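Local coordinates for polyketide synthase associated protein 5 (Mycobacterium tuberculosis, PDB 1Q9J) that probably catalyses the esterification of phthiocerol, phthiodiolone and phenolphthiocerol with two mycocerosic acids, the last step in making these dimycocerosate esters, at residues P51-H56 against H124-G129; S236-V241 against C344-S349; T248-R253 against V258-V263; A313-A316 against I320-S323. One frame throughout, in Å; residues are numbered along the deposited sequence.

Overall arrangement
Interaction 1 is the buried contact of the four: a methionine in the loop that carries the probable active-site histidine packs on two apolar side chains, about 25 Å, centre to centre, from interaction 2. The other three lie in the later part of the chain, within one family region. Interactions 2 and 3 share helix 237-253 and reach neighbouring strands of one mixed sheet, 342-345 and 260-267, where Cys-344 N probably hydrogen-bonds to Val-263 O at 3.2 Å. Both are surface contacts, yet interaction 2 joins polar groups without a hydrogen bond, whereas interaction 3 lays an isoleucine on a salt-bridged arginine. Partly buried interaction 4 adds a side-chain-to-backbone hydrogen bond between two successive helices.

Interaction 1: residues P51-H56 against H124-G129; sequences PVLASH and HCMADG
Met-126 drives its side chain toward Val-52 and Leu-53, and the contact is made by the sulfur and methyl at its far end. From CB, CG leaves anti to the carbonyl carbon (chi1 -61°), and the chain then bends at both following torsions. Met-126 SD lies 4.0 Å from Val-52 CG1. The terminal CE makes the closest approach: Met-126 CE sits 3.4 Å from Val-52 CG1 and also meets CB of that valine, while Leu-53 CD2 closes in at 3.5 Å from Met-126 CE. The contact between the segments is purely apolar. On the valine side, the turn leading into strand 55-59 is tied by Ser-55 OG, which donates to Val-52 O at 3.0 Å, almost head-on to the carbonyl. Leu-67 touches both Val-52 and Met-126, so the methionine packs on the small antiparallel sheet at its middle strand, 65-69. Its neighbours in sequence probably serve the active site: His-124 is the likely proton acceptor, and Asp-128, which caps helix 129-148 through His-131 N and forms a salt bridge with Arg-269, probably organises the site. Met-126 thus fills a variable position of the HHxxxDG motif characteristic of this acyltransferase superfamily.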
loop_
_atom_site.group_PDB
_atom_site.type_symbol
_atom_site.label_atom_id
_atom_site.label_comp_id
_atom_site.label_asym_id
_atom_site.label_seq_id
_atom_site.Cartn_x
_atom_site.Cartn_y
_atom_site.Cartn_z
ATOM N N PRO A 51 -18.706 9.820 0.055
ATOM C CA PRO A 51 -19.467 9.658 -1.182
ATOM C C PRO A 51 -18.702 9.592 -2.497
ATOM O O PRO A 51 -19.294 9.323 -3.538
ATOM C CB PRO A 51 -20.467 10.816 -1.123
ATOM C CG PRO A 51 -19.759 11.844 -0.327
ATOM C CD PRO A 51 -19.141 11.027 0.779
ATOM N N VAL A 52 -17.394 9.809 -2.467
ATOM C CA VAL A 52 -16.626 9.748 -3.712
ATOM C C VAL A 52 -16.506 8.280 -4.155
ATOM O O VAL A 52 -16.548 7.969 -5.346
ATOM C CB VAL A 52 -15.209 10.314 -3.536
ATOM C CG1 VAL A 52 -14.627 10.671 -4.884
ATOM C CG2 VAL A 52 -15.249 11.520 -2.668
ATOM N N LEU A 53 -16.340 7.398 -3.173
ATOM C CA LEU A 53 -16.214 5.976 -3.412
ATOM C C LEU A 53 -17.379 5.451 -4.248
ATOM O O LEU A 53 -17.298 4.372 -4.865
ATOM C CB LEU A 53 -16.158 5.221 -2.088
ATOM C CG LEU A 53 -15.051 5.717 -1.178
ATOM C CD1 LEU A 53 -15.103 5.017 0.169
ATOM C CD2 LEU A 53 -13.728 5.482 -1.854
ATOM N N ALA A 54 -18.463 6.214 -4.283
ATOM C CA ALA A 54 -19.616 5.804 -5.048
ATOM C C ALA A 54 -19.517 6.314 -6.459
ATOM O O ALA A 54 -20.420 6.981 -6.943
ATOM C CB ALA A 54 -20.870 6.339 -4.402
ATOM N N SER A 55 -18.430 5.999 -7.137
ATOM C CA SER A 55 -18.299 6.474 -8.496
ATOM C C SER A 55 -17.539 5.487 -9.352
ATOM O O SER A 55 -17.307 4.353 -8.946
ATOM C CB SER A 55 -17.551 7.788 -8.501
ATOM O OG SER A 55 -16.171 7.549 -8.276
ATOM N N HIS A 56 -17.151 5.944 -10.537
ATOM C CA HIS A 56 -16.415 5.129 -11.477
ATOM C C HIS A 56 -15.618 6.044 -12.380
ATOM O O HIS A 56 -15.770 7.263 -12.321
ATOM C CB HIS A 56 -17.361 4.283 -12.319
ATOM C CG HIS A 56 -18.314 5.081 -13.146
ATOM N ND1 HIS A 56 -19.555 5.471 -12.686
ATOM C CD2 HIS A 56 -18.192 5.602 -14.391
ATOM C CE1 HIS A 56 -20.153 6.201 -13.611
ATOM N NE2 HIS A 56 -19.347 6.295 -14.655
ATOM N N HIS A 124 -7.154 2.077 -6.352
ATOM C CA HIS A 124 -6.024 2.858 -5.838
ATOM C C HIS A 124 -6.021 4.365 -6.154
ATOM O O HIS A 124 -5.290 5.136 -5.533
ATOM C CB HIS A 124 -4.709 2.229 -6.316
ATOM C CG HIS A 124 -3.551 2.439 -5.383
ATOM N ND1 HIS A 124 -3.116 3.688 -4.998
ATOM C CD2 HIS A 124 -2.688 1.555 -4.825
ATOM C CE1 HIS A 124 -2.036 3.566 -4.250
ATOM N NE2 HIS A 124 -1.754 2.281 -4.130
ATOM N N CYS A 125 -6.849 4.782 -7.097
ATOM C CA CYS A 125 -6.898 6.179 -7.439
ATOM C C CYS A 125 -7.680 6.922 -6.342
ATOM O O CYS A 125 -7.763 8.146 -6.325
ATOM C CB CYS A 125 -7.566 6.369 -8.813
ATOM S SG CYS A 125 -9.415 6.509 -8.770
ATOM N N MET A 126 -8.242 6.178 -5.411
ATOM C CA MET A 126 -8.994 6.814 -4.360
ATOM C C MET A 126 -8.311 6.763 -3.015
ATOM O O MET A 126 -8.792 7.358 -2.049
ATOM C CB MET A 126 -10.345 6.145 -4.259
ATOM C CG MET A 126 -11.122 6.285 -5.548
ATOM S SD MET A 126 -11.837 7.944 -5.701
ATOM C CE MET A 126 -12.961 7.790 -4.347
ATOM N N ALA A 127 -7.193 6.059 -2.931
ATOM C CA ALA A 127 -6.527 5.956 -1.653
ATOM C C ALA A 127 -5.235 5.191 -1.737
ATOM O O ALA A 127 -5.119 4.226 -2.489
ATOM C CB ALA A 127 -7.446 5.288 -0.657
ATOM N N ASP A 128 -4.246 5.654 -0.990
ATOM C CA ASP A 128 -3.002 4.944 -0.941
ATOM C C ASP A 128 -3.141 4.046 0.284
ATOM O O ASP A 128 -4.211 3.979 0.904
ATOM C CB ASP A 128 -1.808 5.902 -0.816
ATOM C CG ASP A 128 -1.990 6.970 0.275
ATOM O OD1 ASP A 128 -2.346 6.629 1.440
ATOM O OD2 ASP A 128 -1.743 8.164 -0.033
ATOM N N GLY A 129 -2.064 3.368 0.649
ATOM C CA GLY A 129 -2.128 2.473 1.784
ATOM C C GLY A 129 -2.691 3.078 3.043
ATOM O O GLY A 129 -3.517 2.463 3.711
#

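Interaction 2: residues S236-V241 against C344-S349; sequences SLNAVV and CTDATS
The amide of Asn-238 and the carboxylate of Asp-346 do not stack; their planes are 70° apart. Asp-346 OD1 sits beside the base of the Asn-238 side chain and off the amide plane, 3.6 Å from Asn-238 CG and equally near its OD1, though its exact place is doubtful, and there is no hydrogen bond between the two groups. Ahead of the amide oxygen is a methyl: Thr-348 CG2 is 3.5 Å from Asn-238 OD1. That methyl points to the helix because Thr-348 CG2 is anti to the carbonyl carbon, which leaves OG1 between the backbone N and the carbonyl carbon (chi1 70°). The contact places the first turn of helix 237-253 beside the segment running out of strand 342-345, in the six-stranded mixed sheet. Ser-236 is the N-cap of that helix, its OG accepting from Ala-239 N at 3.2 Å with an angle of 153° at the hydrogen. Asp-346, which lies beside this first turn, is also the centre of an inverse gamma turn. From strand 378-384, Cys-381 touches Asn-238 and Ala-382 touches Thr-348; Tyr-264 of strand 260-267 packs on Asp-346.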
loop_
_atom_site.group_PDB
_atom_site.type_symbol
_atom_site.label_atom_id
_atom_site.label_comp_id
_atom_site.label_asym_id
_atom_site.label_seq_id
_atom_site.Cartn_x
_atom_site.Cartn_y
_atom_site.Cartn_z
ATOM N N SER A 236 15.726 0.596 12.782
ATOM C CA SER A 236 14.358 0.088 12.900
ATOM C C SER A 236 14.185 -1.136 12.010
ATOM O O SER A 236 14.933 -1.319 11.050
ATOM C CB SER A 236 13.374 1.153 12.433
ATOM O OG SER A 236 13.628 1.456 11.072
ATOM N N LEU A 237 13.188 -1.960 12.323
ATOM C CA LEU A 237 12.907 -3.160 11.544
ATOM C C LEU A 237 12.904 -2.860 10.055
ATOM O O LEU A 237 13.607 -3.504 9.274
ATOM C CB LEU A 237 11.548 -3.741 11.933
ATOM C CG LEU A 237 11.521 -4.625 13.177
ATOM C CD1 LEU A 237 10.081 -4.911 13.593
ATOM C CD2 LEU A 237 12.266 -5.916 12.870
ATOM N N ASN A 238 12.104 -1.870 9.673
ATOM C CA ASN A 238 11.972 -1.453 8.280
ATOM C C ASN A 238 13.320 -1.117 7.672
ATOM O O ASN A 238 13.631 -1.528 6.550
ATOM C CB ASN A 238 11.055 -0.233 8.203
ATOM C CG ASN A 238 9.789 -0.414 9.020
ATOM O OD1 ASN A 238 8.895 -1.179 8.648
ATOM N ND2 ASN A 238 9.714 0.280 10.156
ATOM N N ALA A 239 14.112 -0.357 8.419
ATOM C CA ALA A 239 15.432 0.060 7.964
ATOM C C ALA A 239 16.305 -1.151 7.673
ATOM O O ALA A 239 16.936 -1.237 6.615
ATOM C CB ALA A 239 16.082 0.933 9.009
ATOM N N VAL A 240 16.341 -2.085 8.616
ATOM C CA VAL A 240 17.135 -3.291 8.447
ATOM C C VAL A 240 16.566 -4.109 7.295
ATOM O O VAL A 240 17.273 -4.436 6.338
ATOM C CB VAL A 240 17.108 -4.158 9.706
ATOM C CG1 VAL A 240 18.152 -5.251 9.595
ATOM C CG2 VAL A 240 17.350 -3.303 10.924
ATOM N N VAL A 241 15.280 -4.434 7.404
ATOM C CA VAL A 241 14.584 -5.209 6.388
ATOM C C VAL A 241 14.976 -4.782 4.980
ATOM O O VAL A 241 15.189 -5.627 4.109
ATOM C CB VAL A 241 13.042 -5.083 6.519
ATOM C CG1 VAL A 241 12.365 -5.766 5.334
ATOM C CG2 VAL A 241 12.568 -5.731 7.817
ATOM N N CYS A 344 9.982 -1.274 -2.242
ATOM C CA CYS A 344 9.565 -1.872 -0.992
ATOM C C CYS A 344 8.728 -0.891 -0.180
ATOM O O CYS A 344 9.141 0.250 0.035
ATOM C CB CYS A 344 10.779 -2.341 -0.191
ATOM S SG CYS A 344 10.316 -3.017 1.409
ATOM N N THR A 345 7.544 -1.342 0.241
ATOM C CA THR A 345 6.623 -0.529 1.036
ATOM C C THR A 345 6.599 -0.967 2.475
ATOM O O THR A 345 6.350 -2.130 2.778
ATOM C CB THR A 345 5.168 -0.628 0.584
ATOM O OG1 THR A 345 5.075 -0.337 -0.809
ATOM C CG2 THR A 345 4.315 0.373 1.371
ATOM N N ASP A 346 6.829 -0.009 3.355
ATOM C CA ASP A 346 6.826 -0.256 4.779
ATOM C C ASP A 346 5.400 0.004 5.271
ATOM O O ASP A 346 5.159 0.946 6.026
ATOM C CB ASP A 346 7.836 0.693 5.433
ATOM C CG ASP A 346 9.247 0.554 4.833
ATOM O OD1 ASP A 346 10.120 -0.040 5.504
ATOM O OD2 ASP A 346 9.478 1.027 3.691
ATOM N N ALA A 347 4.461 -0.830 4.829
ATOM C CA ALA A 347 3.065 -0.680 5.218
ATOM C C ALA A 347 2.676 -1.509 6.437
ATOM O O ALA A 347 1.579 -2.065 6.500
ATOM C CB ALA A 347 2.158 -1.025 4.041
ATOM N N THR A 348 3.574 -1.581 7.412
ATOM C CA THR A 348 3.303 -2.332 8.635
ATOM C C THR A 348 2.118 -1.667 9.340
ATOM O O THR A 348 2.193 -0.493 9.697
ATOM C CB THR A 348 4.552 -2.341 9.601
ATOM O OG1 THR A 348 4.754 -1.035 10.156
ATOM C CG2 THR A 348 5.820 -2.745 8.847
ATOM N N SER A 349 1.021 -2.400 9.528
ATOM C CA SER A 349 -0.140 -1.820 10.194
ATOM C C SER A 349 -1.312 -2.775 10.457
ATOM O O SER A 349 -1.215 -3.996 10.292
ATOM C CB SER A 349 -0.641 -0.615 9.386
ATOM O OG SER A 349 -1.558 0.154 10.134
#

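Interaction 3: residues T248-R253 against V258-V263; sequences TEWQLR and VPIPYV
Where helix 237-253 turns back through a short connection into strand 260-267, the strand residue Ile-260 packs against Glu-249, Trp-250 and Arg-253 on the last turns of the helix. Helix piece 248-253 and strand piece 260-263 run at 145° to one another, closer to antiparallel than to perpendicular, with axes 10.3 Å apart. Ile-260 carries the contact. Its CG1 branch stands anti to the carbonyl carbon (chi1 -66°) and sends Ile-260 CD1 to the helix, where it lies 3.7 Å from Trp-250 CB and 3.8 Å from Glu-249 CB. Ile-260 CG1 lies over one face of the Arg-253 guanidinium, displaced toward its rim, 3.8 Å from Arg-253 NE. Ile-260 CG2 lies alongside the arginine tip, 3.9 Å from Arg-253 NH2. Val-258 O approaches the Trp-250 ring obliquely, 4.2 Å from Trp-250 CD1. The guanidinium is held in this place by a salt bridge one helical turn back: Arg-253 NH2 donates to Glu-249 OE1 at 3.0 Å, on the anti side of the carboxylate and tilted from both planes, with a weak second bond from NE. Pro-340 O takes a further bond from NH2, and Tyr-379 OH bonds the other oxygen, Glu-249 OE2. On the sheet side, Val-342 of strand 342-345 touches Glu-249, Arg-253 and Ile-260, while Thr-248 reaches helix 399-412.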
loop_
_atom_site.group_PDB
_atom_site.type_symbol
_atom_site.label_atom_id
_atom_site.label_comp_id
_atom_site.label_asym_id
_atom_site.label_seq_id
_atom_site.Cartn_x
_atom_site.Cartn_y
_atom_site.Cartn_z
ATOM N N THR A 248 20.330 -9.280 -0.606
ATOM C CA THR A 248 19.847 -10.430 -1.357
ATOM C C THR A 248 19.694 -10.141 -2.848
ATOM O O THR A 248 20.020 -10.982 -3.677
ATOM C CB THR A 248 18.487 -10.908 -0.822
ATOM O OG1 THR A 248 18.605 -11.237 0.569
ATOM C CG2 THR A 248 18.016 -12.133 -1.599
ATOM N N GLU A 249 19.204 -8.956 -3.193
ATOM C CA GLU A 249 19.032 -8.628 -4.597
ATOM C C GLU A 249 20.348 -8.739 -5.337
ATOM O O GLU A 249 20.386 -9.194 -6.477
ATOM C CB GLU A 249 18.471 -7.218 -4.761
ATOM C CG GLU A 249 16.960 -7.125 -4.626
ATOM C CD GLU A 249 16.225 -7.930 -5.689
ATOM O OE1 GLU A 249 16.594 -7.821 -6.880
ATOM O OE2 GLU A 249 15.272 -8.655 -5.332
ATOM N N TRP A 250 21.432 -8.333 -4.688
ATOM C CA TRP A 250 22.745 -8.389 -5.322
ATOM C C TRP A 250 23.246 -9.830 -5.449
ATOM O O TRP A 250 23.763 -10.221 -6.498
ATOM C CB TRP A 250 23.746 -7.550 -4.527
ATOM C CG TRP A 250 25.061 -7.394 -5.220
ATOM C CD1 TRP A 250 25.294 -6.784 -6.423
ATOM C CD2 TRP A 250 26.332 -7.851 -4.749
ATOM N NE1 TRP A 250 26.634 -6.844 -6.732
ATOM C CE2 TRP A 250 27.291 -7.505 -5.728
ATOM C CE3 TRP A 250 26.747 -8.553 -3.609
ATOM C CZ2 TRP A 250 28.646 -7.794 -5.582
ATOM C CZ3 TRP A 250 28.092 -8.846 -3.462
ATOM C CH2 TRP A 250 29.028 -8.479 -4.456
ATOM N N GLN A 251 23.083 -10.605 -4.377
ATOM C CA GLN A 251 23.495 -12.009 -4.332
ATOM C C GLN A 251 22.830 -12.875 -5.400
ATOM O O GLN A 251 23.344 -13.936 -5.750
ATOM C CB GLN A 251 23.176 -12.607 -2.958
ATOM C CG GLN A 251 24.088 -12.137 -1.851
ATOM C CD GLN A 251 25.374 -12.929 -1.790
ATOM O OE1 GLN A 251 25.378 -14.091 -1.388
ATOM N NE2 GLN A 251 26.472 -12.310 -2.200
ATOM N N LEU A 252 21.689 -12.426 -5.908
ATOM C CA LEU A 252 20.969 -13.186 -6.919
ATOM C C LEU A 252 20.982 -12.524 -8.288
ATOM O O LEU A 252 20.587 -13.138 -9.272
ATOM C CB LEU A 252 19.523 -13.428 -6.471
ATOM C CG LEU A 252 19.318 -14.367 -5.275
ATOM C CD1 LEU A 252 17.839 -14.429 -4.919
ATOM C CD2 LEU A 252 19.842 -15.761 -5.610
ATOM N N ARG A 253 21.439 -11.279 -8.359
ATOM C CA ARG A 253 21.489 -10.573 -9.638
ATOM C C ARG A 253 22.581 -11.123 -10.548
ATOM O O ARG A 253 22.630 -10.806 -11.737
ATOM C CB ARG A 253 21.695 -9.070 -9.403
ATOM C CG ARG A 253 20.384 -8.310 -9.231
ATOM C CD ARG A 253 20.536 -6.992 -8.481
ATOM N NE ARG A 253 19.226 -6.505 -8.040
ATOM C CZ ARG A 253 18.509 -5.587 -8.680
ATOM N NH1 ARG A 253 18.970 -5.030 -9.792
ATOM N NH2 ARG A 253 17.317 -5.247 -8.221
ATOM N N VAL A 258 27.354 -3.745 -10.071
ATOM C CA VAL A 258 26.269 -2.998 -10.697
ATOM C C VAL A 258 25.352 -2.546 -9.557
ATOM O O VAL A 258 24.819 -3.372 -8.815
ATOM C CB VAL A 258 25.483 -3.864 -11.717
ATOM C CG1 VAL A 258 26.309 -4.056 -12.984
ATOM C CG2 VAL A 258 25.138 -5.208 -11.111
ATOM N N PRO A 259 25.171 -1.224 -9.397
ATOM C CA PRO A 259 24.325 -0.665 -8.337
ATOM C C PRO A 259 22.888 -1.192 -8.328
ATOM O O PRO A 259 22.416 -1.776 -9.307
ATOM C CB PRO A 259 24.393 0.839 -8.600
ATOM C CG PRO A 259 24.542 0.902 -10.089
ATOM C CD PRO A 259 25.567 -0.175 -10.354
ATOM N N ILE A 260 22.203 -0.991 -7.208
ATOM C CA ILE A 260 20.822 -1.426 -7.076
ATOM C C ILE A 260 19.936 -0.257 -6.686
ATOM O O ILE A 260 19.894 0.142 -5.522
ATOM C CB ILE A 260 20.662 -2.512 -6.002
ATOM C CG1 ILE A 260 21.396 -3.778 -6.432
ATOM C CG2 ILE A 260 19.178 -2.801 -5.771
ATOM C CD1 ILE A 260 21.408 -4.838 -5.367
ATOM N N PRO A 261 19.221 0.313 -7.662
ATOM C CA PRO A 261 18.322 1.446 -7.419
ATOM C C PRO A 261 17.171 1.044 -6.498
ATOM O O PRO A 261 16.460 0.079 -6.770
ATOM C CB PRO A 261 17.854 1.825 -8.825
ATOM C CG PRO A 261 17.923 0.519 -9.564
ATOM C CD PRO A 261 19.212 -0.073 -9.083
ATOM N N TYR A 262 17.002 1.781 -5.406
ATOM C CA TYR A 262 15.953 1.480 -4.442
ATOM C C TYR A 262 14.937 2.616 -4.324
ATOM O O TYR A 262 15.280 3.791 -4.466
ATOM C CB TYR A 262 16.596 1.181 -3.084
ATOM C CG TYR A 262 15.635 0.835 -1.971
ATOM C CD1 TYR A 262 14.545 -0.003 -2.187
ATOM C CD2 TYR A 262 15.850 1.307 -0.681
ATOM C CE1 TYR A 262 13.694 -0.359 -1.135
ATOM C CE2 TYR A 262 15.013 0.956 0.370
ATOM C CZ TYR A 262 13.939 0.127 0.144
ATOM O OH TYR A 262 13.105 -0.190 1.200
ATOM N N VAL A 263 13.676 2.262 -4.100
ATOM C CA VAL A 263 12.629 3.267 -3.960
ATOM C C VAL A 263 11.571 2.802 -2.971
ATOM O O VAL A 263 11.146 1.648 -2.995
ATOM C CB VAL A 263 11.926 3.562 -5.301
ATOM C CG1 VAL A 263 10.904 4.670 -5.099
ATOM C CG2 VAL A 263 12.930 3.952 -6.366
#

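Interaction 4: residues A313-A316 against I320-S323; sequences ADLA and IQQS
Ile-320 begins the contact by laying its CG1 branch against Asp-314 and Leu-315. Ile-320 CG1 sits 3.8 Å from Asp-314 CB, and Ile-320 CD1 continues past it to lie 4.0 Å from Leu-315 CD2; the same leucine methyl also approaches Ile-320 CB. The aspartate offers its CB carbon to the isoleucine, while its carboxylate is engaged away from the contact, with OD1 in a salt bridge to Arg-183. Leu-268 from a loop adds to the cover over Ile-320. Next comes Gln-321, whose chain bends at chi2 (90°) and brings the amide back over helix 300-317. Gln-321 NE2 donates to Leu-315 O at 3.0 Å in an almost straight bond, 171° at the hydrogen. The oxygen is met in its carbonyl plane, on a lone pair, and the acceptor lies in the amide plane of Gln-321 as well. The bond reaches the last turn of helix 300-317, where carbonyls commonly lack a partner in their own helix, and ties that turn to the short helix 319-322 that follows at once. The leucine side chain is about 6 Å from that of Arg-312, which by similarity is important for recognising the acyl carrier protein of the mycocerosic acid synthase. At Ser-323 the backbone leaves the helical conformation.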
loop_
_atom_site.group_PDB
_atom_site.type_symbol
_atom_site.label_atom_id
_atom_site.label_comp_id
_atom_site.label_asym_id
_atom_site.label_seq_id
_atom_site.Cartn_x
_atom_site.Cartn_y
_atom_site.Cartn_z
ATOM N N ALA A 313 18.397 13.651 4.636
ATOM C CA ALA A 313 19.037 14.697 3.849
ATOM C C ALA A 313 18.066 15.229 2.800
ATOM O O ALA A 313 17.999 16.434 2.548
ATOM C CB ALA A 313 20.286 14.162 3.173
ATOM N N ASP A 314 17.317 14.317 2.186
ATOM C CA ASP A 314 16.365 14.701 1.157
ATOM C C ASP A 314 15.236 15.538 1.735
ATOM O O ASP A 314 14.831 16.548 1.145
ATOM C CB ASP A 314 15.817 13.458 0.454
ATOM C CG ASP A 314 16.854 12.795 -0.423
ATOM O OD1 ASP A 314 17.760 13.530 -0.892
ATOM O OD2 ASP A 314 16.769 11.556 -0.651
ATOM N N LEU A 315 14.728 15.127 2.892
ATOM C CA LEU A 315 13.671 15.887 3.541
ATOM C C LEU A 315 14.187 17.295 3.858
ATOM O O LEU A 315 13.531 18.297 3.573
ATOM C CB LEU A 315 13.221 15.205 4.836
ATOM C CG LEU A 315 12.447 13.897 4.695
ATOM C CD1 LEU A 315 12.067 13.417 6.052
ATOM C CD2 LEU A 315 11.225 14.099 3.825
ATOM N N ALA A 316 15.373 17.353 4.449
ATOM C CA ALA A 316 15.996 18.612 4.815
ATOM C C ALA A 316 16.231 19.526 3.616
ATOM O O ALA A 316 16.224 20.750 3.752
ATOM C CB ALA A 316 17.313 18.340 5.531
ATOM N N ILE A 320 12.238 15.447 -1.559
ATOM C CA ILE A 320 11.027 14.660 -1.562
ATOM C C ILE A 320 9.776 15.528 -1.690
ATOM O O ILE A 320 8.896 15.221 -2.487
ATOM C CB ILE A 320 10.998 13.805 -0.308
ATOM C CG1 ILE A 320 12.182 12.829 -0.399
ATOM C CG2 ILE A 320 9.648 13.109 -0.146
ATOM C CD1 ILE A 320 12.296 11.861 0.724
ATOM N N GLN A 321 9.704 16.622 -0.941
ATOM C CA GLN A 321 8.535 17.500 -1.021
ATOM C C GLN A 321 8.339 18.146 -2.395
ATOM O O GLN A 321 7.234 18.139 -2.924
ATOM C CB GLN A 321 8.621 18.609 0.028
ATOM C CG GLN A 321 8.797 18.106 1.440
ATOM C CD GLN A 321 10.252 17.950 1.815
ATOM O OE1 GLN A 321 11.028 17.335 1.091
ATOM N NE2 GLN A 321 10.628 18.507 2.957
ATOM N N GLN A 322 9.410 18.689 -2.967
ATOM C CA GLN A 322 9.346 19.362 -4.256
ATOM C C GLN A 322 9.428 18.499 -5.493
ATOM O O GLN A 322 9.068 18.947 -6.582
ATOM C CB GLN A 322 10.450 20.399 -4.333
ATOM C CG GLN A 322 10.329 21.421 -3.260
ATOM C CD GLN A 322 9.524 22.611 -3.698
ATOM O OE1 GLN A 322 8.859 23.247 -2.883
ATOM N NE2 GLN A 322 9.590 22.937 -4.989
ATOM N N SER A 323 9.930 17.279 -5.366
ATOM C CA SER A 323 10.016 16.418 -6.542
ATOM C C SER A 323 8.625 15.857 -6.787
ATOM O O SER A 323 7.961 15.382 -5.869
ATOM C CB SER A 323 11.000 15.275 -6.300
ATOM O OG SER A 323 10.462 14.311 -5.419
#